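Local coordinates for protein Exo beta-1,2-glucooligosaccharide sophorohydrolase (non-reducing end) (Parabacteroides distasonis ATCC 8503, PDB 5Z06) that hydrolyses linear beta-1,2-glucan and beta-1,2-glucooligosaccharides of four or more glucose units, acting as an exo-type enzyme that releases sophorose from the non-reducing end, at residues 254-259 with 274-279; 205-210 with 242-247; 63-68 with 160-165. All coordinates share one frame; numbering follows the deposited sequence.

Interaction 1: residues 254-259 with 274-279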
loop_
_atom_site.group_PDB
_atom_site.type_symbol
_atom_site.label_atom_id
_atom_site.label_comp_id
_atom_site.label_asym_id
_atom_site.label_seq_id
_atom_site.Cartn_x
_atom_site.Cartn_y
_atom_site.Cartn_z
ATOM N N LYS A 254 22.224 20.257 -0.466
ATOM C CA LYS A 254 22.763 19.632 0.713
ATOM C C LYS A 254 21.784 19.835 1.846
ATOM O O LYS A 254 21.240 20.923 2.016
ATOM C CB LYS A 254 24.122 20.230 1.086
ATOM C CG LYS A 254 24.718 19.584 2.326
ATOM C CD LYS A 254 26.241 19.692 2.351
ATOM C CE LYS A 254 26.837 18.782 3.418
ATOM N NZ LYS A 254 28.300 19.008 3.604
ATOM N N ALA A 255 21.546 18.777 2.607
ATOM C CA ALA A 255 20.737 18.881 3.818
ATOM C C ALA A 255 21.314 18.008 4.917
ATOM O O ALA A 255 21.907 16.968 4.657
ATOM C CB ALA A 255 19.280 18.520 3.550
ATOM N N TYR A 256 21.137 18.478 6.139
ATOM C CA TYR A 256 21.610 17.821 7.326
ATOM C C TYR A 256 20.376 17.423 8.085
ATOM O O TYR A 256 19.370 18.136 8.053
ATOM C CB TYR A 256 22.438 18.771 8.211
ATOM C CG TYR A 256 23.649 19.400 7.560
ATOM C CD1 TYR A 256 23.497 20.455 6.652
ATOM C CD2 TYR A 256 24.944 18.990 7.883
ATOM C CE1 TYR A 256 24.587 21.064 6.059
ATOM C CE2 TYR A 256 26.054 19.601 7.291
ATOM C CZ TYR A 256 25.859 20.645 6.383
ATOM O OH TYR A 256 26.898 21.283 5.761
ATOM N N TYR A 257 20.459 16.301 8.777
ATOM C CA TYR A 257 19.313 15.746 9.473
ATOM C C TYR A 257 19.658 15.248 10.867
ATOM O O TYR A 257 20.736 14.714 11.122
ATOM C CB TYR A 257 18.692 14.610 8.668
ATOM C CG TYR A 257 18.157 15.055 7.347
ATOM C CD1 TYR A 257 16.854 15.506 7.221
ATOM C CD2 TYR A 257 18.954 15.015 6.212
ATOM C CE1 TYR A 257 16.356 15.922 5.985
ATOM C CE2 TYR A 257 18.477 15.440 4.979
ATOM C CZ TYR A 257 17.178 15.878 4.871
ATOM O OH TYR A 257 16.697 16.262 3.660
ATOM N N LYS A 258 18.675 15.391 11.738
ATOM C CA LYS A 258 18.799 15.125 13.138
ATOM C C LYS A 258 17.438 14.594 13.522
ATOM O O LYS A 258 16.410 15.158 13.124
ATOM C CB LYS A 258 19.049 16.446 13.844
ATOM C CG LYS A 258 20.013 16.425 14.997
ATOM C CD LYS A 258 20.476 17.849 15.318
ATOM C CE LYS A 258 19.287 18.791 15.516
ATOM N NZ LYS A 258 19.657 20.048 16.210
ATOM N N VAL A 259 17.417 13.524 14.299
ATOM C CA VAL A 259 16.155 12.923 14.680
ATOM C C VAL A 259 16.079 12.811 16.195
ATOM O O VAL A 259 17.045 12.415 16.849
ATOM C CB VAL A 259 16.016 11.550 14.016
ATOM C CG1 VAL A 259 14.727 10.856 14.450
ATOM C CG2 VAL A 259 16.065 11.714 12.503
ATOM N N THR A 274 24.138 13.958 13.755
ATOM C CA THR A 274 23.715 14.650 12.554
ATOM C C THR A 274 24.273 13.901 11.356
ATOM O O THR A 274 25.431 13.500 11.354
ATOM C CB THR A 274 24.177 16.114 12.578
ATOM O OG1 THR A 274 23.456 16.791 13.615
ATOM C CG2 THR A 274 23.907 16.811 11.244
ATOM N N VAL A 275 23.437 13.709 10.346
ATOM C CA VAL A 275 23.875 13.132 9.075
ATOM C C VAL A 275 23.551 14.136 8.003
ATOM O O VAL A 275 22.657 14.957 8.181
ATOM C CB VAL A 275 23.199 11.779 8.765
ATOM C CG1 VAL A 275 23.592 10.765 9.823
ATOM C CG2 VAL A 275 21.670 11.887 8.680
ATOM N N SER A 276 24.271 14.071 6.892
ATOM C CA SER A 276 23.975 14.930 5.758
ATOM C C SER A 276 24.160 14.218 4.440
ATOM O O SER A 276 24.809 13.176 4.350
ATOM C CB SER A 276 24.840 16.192 5.776
ATOM O OG SER A 276 26.215 15.868 5.668
ATOM N N ALA A 277 23.575 14.807 3.408
ATOM C CA ALA A 277 23.798 14.337 2.065
ATOM C C ALA A 277 23.423 15.420 1.105
ATOM O O ALA A 277 22.752 16.390 1.459
ATOM C CB ALA A 277 22.981 13.090 1.800
ATOM N N THR A 278 23.848 15.243 -0.130
ATOM C CA THR A 278 23.577 16.222 -1.168
ATOM C C THR A 278 22.986 15.483 -2.335
ATOM O O THR A 278 23.564 14.500 -2.777
ATOM C CB THR A 278 24.862 16.926 -1.611
ATOM O OG1 THR A 278 25.547 17.394 -0.448
ATOM C CG2 THR A 278 24.553 18.094 -2.577
ATOM N N THR A 279 21.838 15.967 -2.828
ATOM C CA THR A 279 21.222 15.417 -4.019
ATOM C C THR A 279 22.060 15.669 -5.251
ATOM O O THR A 279 22.783 16.627 -5.312
ATOM C CB THR A 279 19.824 16.009 -4.311
ATOM O OG1 THR A 279 19.910 17.438 -4.489
ATOM C CG2 THR A 279 18.825 15.650 -3.207
#

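Interaction 2: residues 205-210 with 242-247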
loop_
_atom_site.group_PDB
_atom_site.type_symbol
_atom_site.label_atom_id
_atom_site.label_comp_id
_atom_site.label_asym_id
_atom_site.label_seq_id
_atom_site.Cartn_x
_atom_site.Cartn_y
_atom_site.Cartn_z
ATOM N N ILE A 205 16.355 12.880 -0.022
ATOM C CA ILE A 205 17.297 12.264 0.863
ATOM C C ILE A 205 16.522 11.340 1.770
ATOM O O ILE A 205 15.517 11.718 2.359
ATOM C CB ILE A 205 18.076 13.289 1.696
ATOM C CG1 ILE A 205 18.794 14.243 0.746
ATOM C CG2 ILE A 205 19.045 12.561 2.634
ATOM C CD1 ILE A 205 19.482 15.408 1.411
ATOM N N ASP A 206 17.007 10.119 1.861
ATOM C CA ASP A 206 16.458 9.135 2.762
ATOM C C ASP A 206 17.314 9.094 3.985
ATOM O O ASP A 206 18.528 8.924 3.877
ATOM C CB ASP A 206 16.475 7.760 2.103
ATOM C CG ASP A 206 15.368 7.593 1.110
ATOM O OD1 ASP A 206 14.260 8.079 1.417
ATOM O OD2 ASP A 206 15.599 6.962 0.049
ATOM N N ILE A 207 16.686 9.227 5.144
ATOM C CA ILE A 207 17.373 8.951 6.386
ATOM C C ILE A 207 16.750 7.730 7.021
ATOM O O ILE A 207 15.593 7.408 6.772
ATOM C CB ILE A 207 17.435 10.172 7.341
ATOM C CG1 ILE A 207 16.068 10.525 7.916
ATOM C CG2 ILE A 207 18.083 11.355 6.614
ATOM C CD1 ILE A 207 16.069 11.726 8.862
ATOM N N LYS A 208 17.559 7.053 7.820
ATOM C CA LYS A 208 17.187 5.832 8.485
ATOM C C LYS A 208 17.862 5.825 9.843
ATOM O O LYS A 208 19.017 6.280 9.993
ATOM C CB LYS A 208 17.666 4.608 7.688
ATOM C CG LYS A 208 17.031 3.295 8.169
ATOM C CD LYS A 208 17.735 2.041 7.656
ATOM C CE LYS A 208 17.076 0.767 8.194
ATOM N NZ LYS A 208 17.155 0.594 9.672
ATOM N N TRP A 209 17.144 5.283 10.813
ATOM C CA TRP A 209 17.622 5.210 12.167
ATOM C C TRP A 209 17.231 3.863 12.800
ATOM O O TRP A 209 16.411 3.127 12.239
ATOM C CB TRP A 209 17.084 6.404 12.960
ATOM C CG TRP A 209 15.579 6.485 13.010
ATOM C CD1 TRP A 209 14.768 5.795 13.845
ATOM C CD2 TRP A 209 14.712 7.280 12.178
ATOM N NE1 TRP A 209 13.450 6.121 13.615
ATOM C CE2 TRP A 209 13.385 7.023 12.594
ATOM C CE3 TRP A 209 14.927 8.191 11.138
ATOM C CZ2 TRP A 209 12.269 7.633 11.995
ATOM C CZ3 TRP A 209 13.818 8.808 10.548
ATOM C CH2 TRP A 209 12.509 8.520 10.975
ATOM N N ILE A 210 17.867 3.532 13.926
ATOM C CA ILE A 210 17.556 2.330 14.712
ATOM C C ILE A 210 17.092 2.847 16.056
ATOM O O ILE A 210 17.768 3.694 16.633
ATOM C CB ILE A 210 18.786 1.434 14.978
ATOM C CG1 ILE A 210 19.619 1.201 13.707
ATOM C CG2 ILE A 210 18.360 0.097 15.572
ATOM C CD1 ILE A 210 21.092 1.469 13.948
ATOM N N ASN A 242 10.965 3.499 10.773
ATOM C CA ASN A 242 12.316 3.922 11.190
ATOM C C ASN A 242 13.098 4.600 10.064
ATOM O O ASN A 242 14.316 4.409 9.887
ATOM C CB ASN A 242 13.119 2.724 11.695
ATOM C CG ASN A 242 12.498 2.088 12.914
ATOM O OD1 ASN A 242 11.937 2.767 13.793
ATOM N ND2 ASN A 242 12.579 0.769 12.970
ATOM N N ARG A 243 12.393 5.440 9.333
ATOM C CA ARG A 243 12.862 5.889 8.072
ATOM C C ARG A 243 12.135 7.141 7.716
ATOM O O ARG A 243 10.951 7.244 7.991
ATOM C CB ARG A 243 12.506 4.837 7.045
ATOM C CG ARG A 243 13.619 4.649 6.110
ATOM C CD ARG A 243 13.248 3.714 4.979
ATOM N NE ARG A 243 14.368 2.825 4.841
ATOM C CZ ARG A 243 15.579 3.180 4.432
ATOM N NH1 ARG A 243 15.853 4.409 4.018
ATOM N NH2 ARG A 243 16.514 2.260 4.392
ATOM N N TYR A 244 12.821 8.079 7.085
ATOM C CA TYR A 244 12.158 9.268 6.615
ATOM C C TYR A 244 12.700 9.660 5.257
ATOM O O TYR A 244 13.916 9.654 5.039
ATOM C CB TYR A 244 12.302 10.407 7.620
ATOM C CG TYR A 244 11.830 11.702 7.044
ATOM C CD1 TYR A 244 10.492 11.872 6.699
ATOM C CD2 TYR A 244 12.720 12.742 6.795
ATOM C CE1 TYR A 244 10.040 13.048 6.134
ATOM C CE2 TYR A 244 12.278 13.932 6.253
ATOM C CZ TYR A 244 10.950 14.078 5.922
ATOM O OH TYR A 244 10.547 15.256 5.379
ATOM N N THR A 245 11.771 9.970 4.358
ATOM C CA THR A 245 12.067 10.372 3.019
ATOM C C THR A 245 11.799 11.861 2.893
ATOM O O THR A 245 10.654 12.310 2.926
ATOM C CB THR A 245 11.242 9.546 2.029
ATOM O OG1 THR A 245 11.758 8.208 2.012
ATOM C CG2 THR A 245 11.321 10.133 0.634
ATOM N N ASP A 246 12.875 12.625 2.745
ATOM C CA ASP A 246 12.761 14.042 2.645
ATOM C C ASP A 246 12.834 14.406 1.196
ATOM O O ASP A 246 13.917 14.417 0.606
ATOM C CB ASP A 246 13.875 14.756 3.389
ATOM C CG ASP A 246 13.569 16.223 3.592
ATOM O OD1 ASP A 246 12.393 16.560 3.872
ATOM O OD2 ASP A 246 14.501 17.043 3.463
ATOM N N PHE A 247 11.682 14.726 0.630
ATOM C CA PHE A 247 11.637 15.116 -0.745
ATOM C C PHE A 247 11.961 16.602 -0.859
ATOM O O PHE A 247 11.110 17.431 -0.621
ATOM C CB PHE A 247 10.281 14.805 -1.371
ATOM C CG PHE A 247 10.319 14.868 -2.856
ATOM C CD1 PHE A 247 10.093 16.067 -3.516
ATOM C CD2 PHE A 247 10.657 13.753 -3.586
ATOM C CE1 PHE A 247 10.141 16.125 -4.897
ATOM C CE2 PHE A 247 10.739 13.810 -4.956
ATOM C CZ PHE A 247 10.469 14.995 -5.622
HETATM O O HOH W 1 14.067 6.826 3.900
#

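Interaction 3: residues 63-68 with 160-165. With GOL (glycerol), chain F.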
loop_
_atom_site.group_PDB
_atom_site.type_symbol
_atom_site.label_atom_id
_atom_site.label_comp_id
_atom_site.label_asym_id
_atom_site.label_seq_id
_atom_site.Cartn_x
_atom_site.Cartn_y
_atom_site.Cartn_z
ATOM N N GLY A 63 -27.922 33.967 11.220
ATOM C CA GLY A 63 -28.758 33.475 10.134
ATOM C C GLY A 63 -28.067 32.544 9.147
ATOM O O GLY A 63 -28.702 32.054 8.215
ATOM N N GLY A 64 -26.769 32.312 9.331
ATOM C CA GLY A 64 -26.021 31.436 8.454
ATOM C C GLY A 64 -25.570 30.244 9.255
ATOM O O GLY A 64 -25.780 30.160 10.464
ATOM N N ASP A 65 -24.910 29.325 8.578
ATOM C CA ASP A 65 -24.347 28.178 9.250
ATOM C C ASP A 65 -23.102 27.736 8.518
ATOM O O ASP A 65 -22.942 28.022 7.340
ATOM C CB ASP A 65 -25.372 27.042 9.276
ATOM C CG ASP A 65 -25.172 26.093 10.448
ATOM O OD1 ASP A 65 -24.467 26.421 11.438
ATOM O OD2 ASP A 65 -25.736 24.995 10.367
ATOM N N TRP A 66 -22.212 27.065 9.235
ATOM C CA TRP A 66 -21.172 26.306 8.605
ATOM C C TRP A 66 -20.956 25.001 9.336
ATOM O O TRP A 66 -21.304 24.852 10.505
ATOM C CB TRP A 66 -19.872 27.120 8.471
ATOM C CG TRP A 66 -19.232 27.589 9.732
ATOM C CD1 TRP A 66 -19.307 28.841 10.277
ATOM C CD2 TRP A 66 -18.369 26.836 10.587
ATOM N NE1 TRP A 66 -18.556 28.909 11.417
ATOM C CE2 TRP A 66 -17.968 27.696 11.636
ATOM C CE3 TRP A 66 -17.904 25.523 10.572
ATOM C CZ2 TRP A 66 -17.116 27.280 12.660
ATOM C CZ3 TRP A 66 -17.060 25.111 11.577
ATOM C CH2 TRP A 66 -16.682 25.981 12.618
ATOM N N TYR A 67 -20.386 24.052 8.606
ATOM C CA TYR A 67 -20.089 22.738 9.118
ATOM C C TYR A 67 -18.712 22.337 8.614
ATOM O O TYR A 67 -18.365 22.574 7.446
ATOM C CB TYR A 67 -21.125 21.742 8.630
ATOM C CG TYR A 67 -20.837 20.346 9.111
ATOM C CD1 TYR A 67 -21.085 19.986 10.431
ATOM C CD2 TYR A 67 -20.279 19.391 8.252
ATOM C CE1 TYR A 67 -20.796 18.712 10.879
ATOM C CE2 TYR A 67 -19.990 18.114 8.689
ATOM C CZ TYR A 67 -20.247 17.779 9.990
ATOM O OH TYR A 67 -19.964 16.524 10.413
ATOM N N SER A 68 -17.933 21.741 9.493
ATOM C CA SER A 68 -16.733 21.087 9.077
ATOM C C SER A 68 -16.602 19.784 9.801
ATOM O O SER A 68 -17.083 19.644 10.913
ATOM C CB SER A 68 -15.518 21.937 9.373
ATOM O OG SER A 68 -14.412 21.359 8.740
ATOM N N LEU A 160 -17.302 20.006 13.495
ATOM C CA LEU A 160 -17.141 21.365 13.977
ATOM C C LEU A 160 -18.264 22.215 13.466
ATOM O O LEU A 160 -18.694 22.076 12.318
ATOM C CB LEU A 160 -15.805 21.947 13.555
ATOM C CG LEU A 160 -14.611 21.178 14.103
ATOM C CD1 LEU A 160 -13.364 21.468 13.284
ATOM C CD2 LEU A 160 -14.381 21.495 15.571
ATOM N N ARG A 161 -18.745 23.078 14.355
ATOM C CA ARG A 161 -19.868 23.946 14.087
ATOM C C ARG A 161 -19.575 25.311 14.672
ATOM O O ARG A 161 -18.670 25.445 15.501
ATOM C CB ARG A 161 -21.146 23.369 14.706
ATOM C CG ARG A 161 -21.960 22.511 13.767
ATOM C CD ARG A 161 -23.475 22.642 14.006
ATOM N NE ARG A 161 -24.216 21.831 13.046
ATOM C CZ ARG A 161 -24.352 22.110 11.742
ATOM N NH1 ARG A 161 -23.818 23.216 11.199
ATOM N NH2 ARG A 161 -25.037 21.270 10.963
ATOM N N PRO A 162 -20.340 26.330 14.245
ATOM C CA PRO A 162 -20.130 27.673 14.770
ATOM C C PRO A 162 -20.224 27.736 16.297
ATOM O O PRO A 162 -20.986 26.978 16.922
ATOM C CB PRO A 162 -21.294 28.477 14.156
ATOM C CG PRO A 162 -21.728 27.710 12.979
ATOM C CD PRO A 162 -21.535 26.283 13.380
ATOM N N GLY A 163 -19.431 28.618 16.882
ATOM C CA GLY A 163 -19.700 29.098 18.215
ATOM C C GLY A 163 -20.644 30.269 18.049
ATOM O O GLY A 163 -21.580 30.224 17.238
ATOM N N THR A 164 -20.370 31.331 18.808
ATOM C CA THR A 164 -21.123 32.569 18.712
ATOM C C THR A 164 -21.086 33.049 17.274
ATOM O O THR A 164 -20.019 33.223 16.702
ATOM C CB THR A 164 -20.514 33.675 19.602
ATOM O OG1 THR A 164 -20.281 33.164 20.918
ATOM C CG2 THR A 164 -21.435 34.874 19.681
ATOM N N ALA A 165 -22.263 33.258 16.698
ATOM C CA ALA A 165 -22.379 33.915 15.412
ATOM C C ALA A 165 -22.153 35.432 15.553
ATOM O O ALA A 165 -23.075 36.229 15.421
ATOM C CB ALA A 165 -23.730 33.610 14.787
HETATM C C1 GOL F . -24.547 21.765 6.888
HETATM O O1 GOL F . -24.551 21.131 8.178
HETATM C C2 GOL F . -24.845 23.271 6.900
HETATM O O2 GOL F . -24.247 23.894 8.029
HETATM C C3 GOL F . -24.251 23.982 5.692
HETATM O O3 GOL F . -24.821 23.565 4.442
#

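Interaction 1: residues 254-259 with 274-279
Lys-254 reaches over Thr-278 and Ser-276 of the antiparallel neighbour strand. Its CB lies 3.5 Å from Thr-278 OG1. With CG anti to the backbone N (chi1 -180°) and the chain extended beyond it, CG and CD keep to the same hydroxyl, CD still 3.7 Å from Thr-278 OG1. CE then comes 3.7 Å from Ser-276 OG, and NZ makes a weak hydrogen bond of 3.4 Å to the OH of Tyr-256. A long aliphatic chain with a charged end suits this solvent-facing side, where small hydroxyl residues leave room for it. Ser-276 also offers its CB to the Tyr-256 ring, 3.5 Å from CD2, while Thr-274 CG2 meets that ring at its edge.

Strands 254-262 and 275-278 are neighbours in the four-stranded sheet of a fibronectin type III-like sandwich, 275-278 being an outermost strand. Paired backbone bonds join Ala-255 to Ala-277 and Tyr-257 to Val-275, the Ala-255 N to Ala-277 O bond measuring 2.9 Å. The side chains of these four residues share the inward face. There Tyr-257 CB packs 4.0 Å from Val-275 CG2, a branched aliphatic against an aromatic stem, and the small alanines fit where Ala-255 approaches Ile-205 and Ala-277 approaches Ala-198 of the facing sheet. The Tyr-257 hydroxyl reaches across the sandwich and comes very close to Asp-246, probably as a hydrogen bond.

Interaction 2: residues 205-210 with 242-247
In the three-stranded sheet of a fibronectin type III-like domain, Trp-209 lies flat beneath the turn into strand 243-247, with the Asn-242 to Arg-243 peptide over one face of its indole. Its CG stands between the backbone N and the carbonyl carbon (chi1 59°), which folds the ring back across the neighbouring strand. Asn-242 C lies 3.5 Å above the ring plane, and Asn-242 CB makes a CH-pi contact 4.2 Å from the centroid of the five-membered ring. Tyr-244 CB meets the indole edge, 3.7 Å from CZ3, and also packs on Ile-207 CG1. A broad flat side chain suits this place, since it can bear on three successive residues. Exchanging Trp-209 for alanine removes the indole, which is likely to leave the Asn-242 to Arg-243 peptide without its aromatic floor and a gap beside Tyr-244 CB.

Backbone bonds pair Ile-205 with Asp-246 and Ile-207 with Tyr-244, and Trp-209 N adds a bond to Asn-242 O. On the other face Thr-245 OG1 donates to Asp-206 OD1 at 2.6 Å, meeting it nearly along the carboxylate C-O bond. A water accepts from Arg-243 NH1 at 3.0 Å and lies 2.8 Å from Asp-206 OD1. Lys-208 CG lies over one guanidinium face of Arg-243, toward its rim, and Lys-208 CD comes 3.5 Å from Arg-243 NH2. The face toward the partner sheet is mainly apolar but carries Asp-246, salt-bridged to Arg-224 there; the other is charged, Arg-243 bridging to Glu-301 and Asp-206 to Arg-297, and these opposite charges probably offset the cost of burial.

Interaction 3: residues 63-68 with 160-165
Tyr-67 and Ser-68 run against Leu-160 and Arg-161, the touching parts 158° apart in direction, and the hydrogen-bonded pair Ser-68 with Leu-160 closes with N to O bonds of 2.9 Å from Ser-68 N to Leu-160 O and 2.6 Å from Leu-160 N to Ser-68 O. Past this pair the second chain leaves the strand at Pro-162, which lays its ring over the indole of Trp-66. Pro-162 CG stands 3.8 Å from the centroid of the five-membered ring, only 13° off its normal, a CH-pi contact. A proline, lacking an amide hydrogen, suits a strand end, and its compact ring of CH2 groups can lie against the aromatic face. The six-membered part extends under the Arg-161 carbonyl, and Trp-66 CZ3 packs 3.9 Å from Leu-160 CB.

Strands 65-71 and 155-161 are neighbours in the five-stranded antiparallel sheet of the N-terminal beta-sandwich region. The Trp-66 ring packs between the sheets, meeting Tyr-58 of the other sheet, while its NE1 bonds to Ser-60 OG.

On the opposite side of the strand Asp-65 and Arg-161 form a salt bridge of 2.7 Å between OD2 and NH1, carboxylate and guanidinium planes just 16° apart. The bend at chi2 of Arg-161 brings one face of its guanidinium to Tyr-67 CD1, which lies 4.1 Å from Arg-161 CZ, over the centre of the flat group. A glycerol, probably from the crystallisation liquor, binds to both partners: Arg-161 NH2 gives a 2.8 Å hydrogen bond to its O1, NH1 bonds O2 at 3.3 Å, and O2 donates weakly to Asp-65 OD2.

Overall arrangement
Interactions 1 and 2 belong to the two facing sheets of one fibronectin type III-like sandwich, their centres 10 Å apart. They touch through its core: the Tyr-257 hydroxyl probably hydrogen-bonds Asp-246, Ile-205 CD1 packs against Ala-277, and Val-259 meets Ile-207. Interaction 2 is the buried one, wedged towards the rest of the enzyme and therefore rich in satisfied charges; interaction 1 lies towards the outside, with lysine and hydroxyl side chains on its outer face. Interaction 3 sits in a separate N-terminal sandwich region, its centre more than 40 Å from both. Like interaction 2 it lays an indole under a neighbouring backbone, but its ion pair, partly exposed, also binds a glycerol.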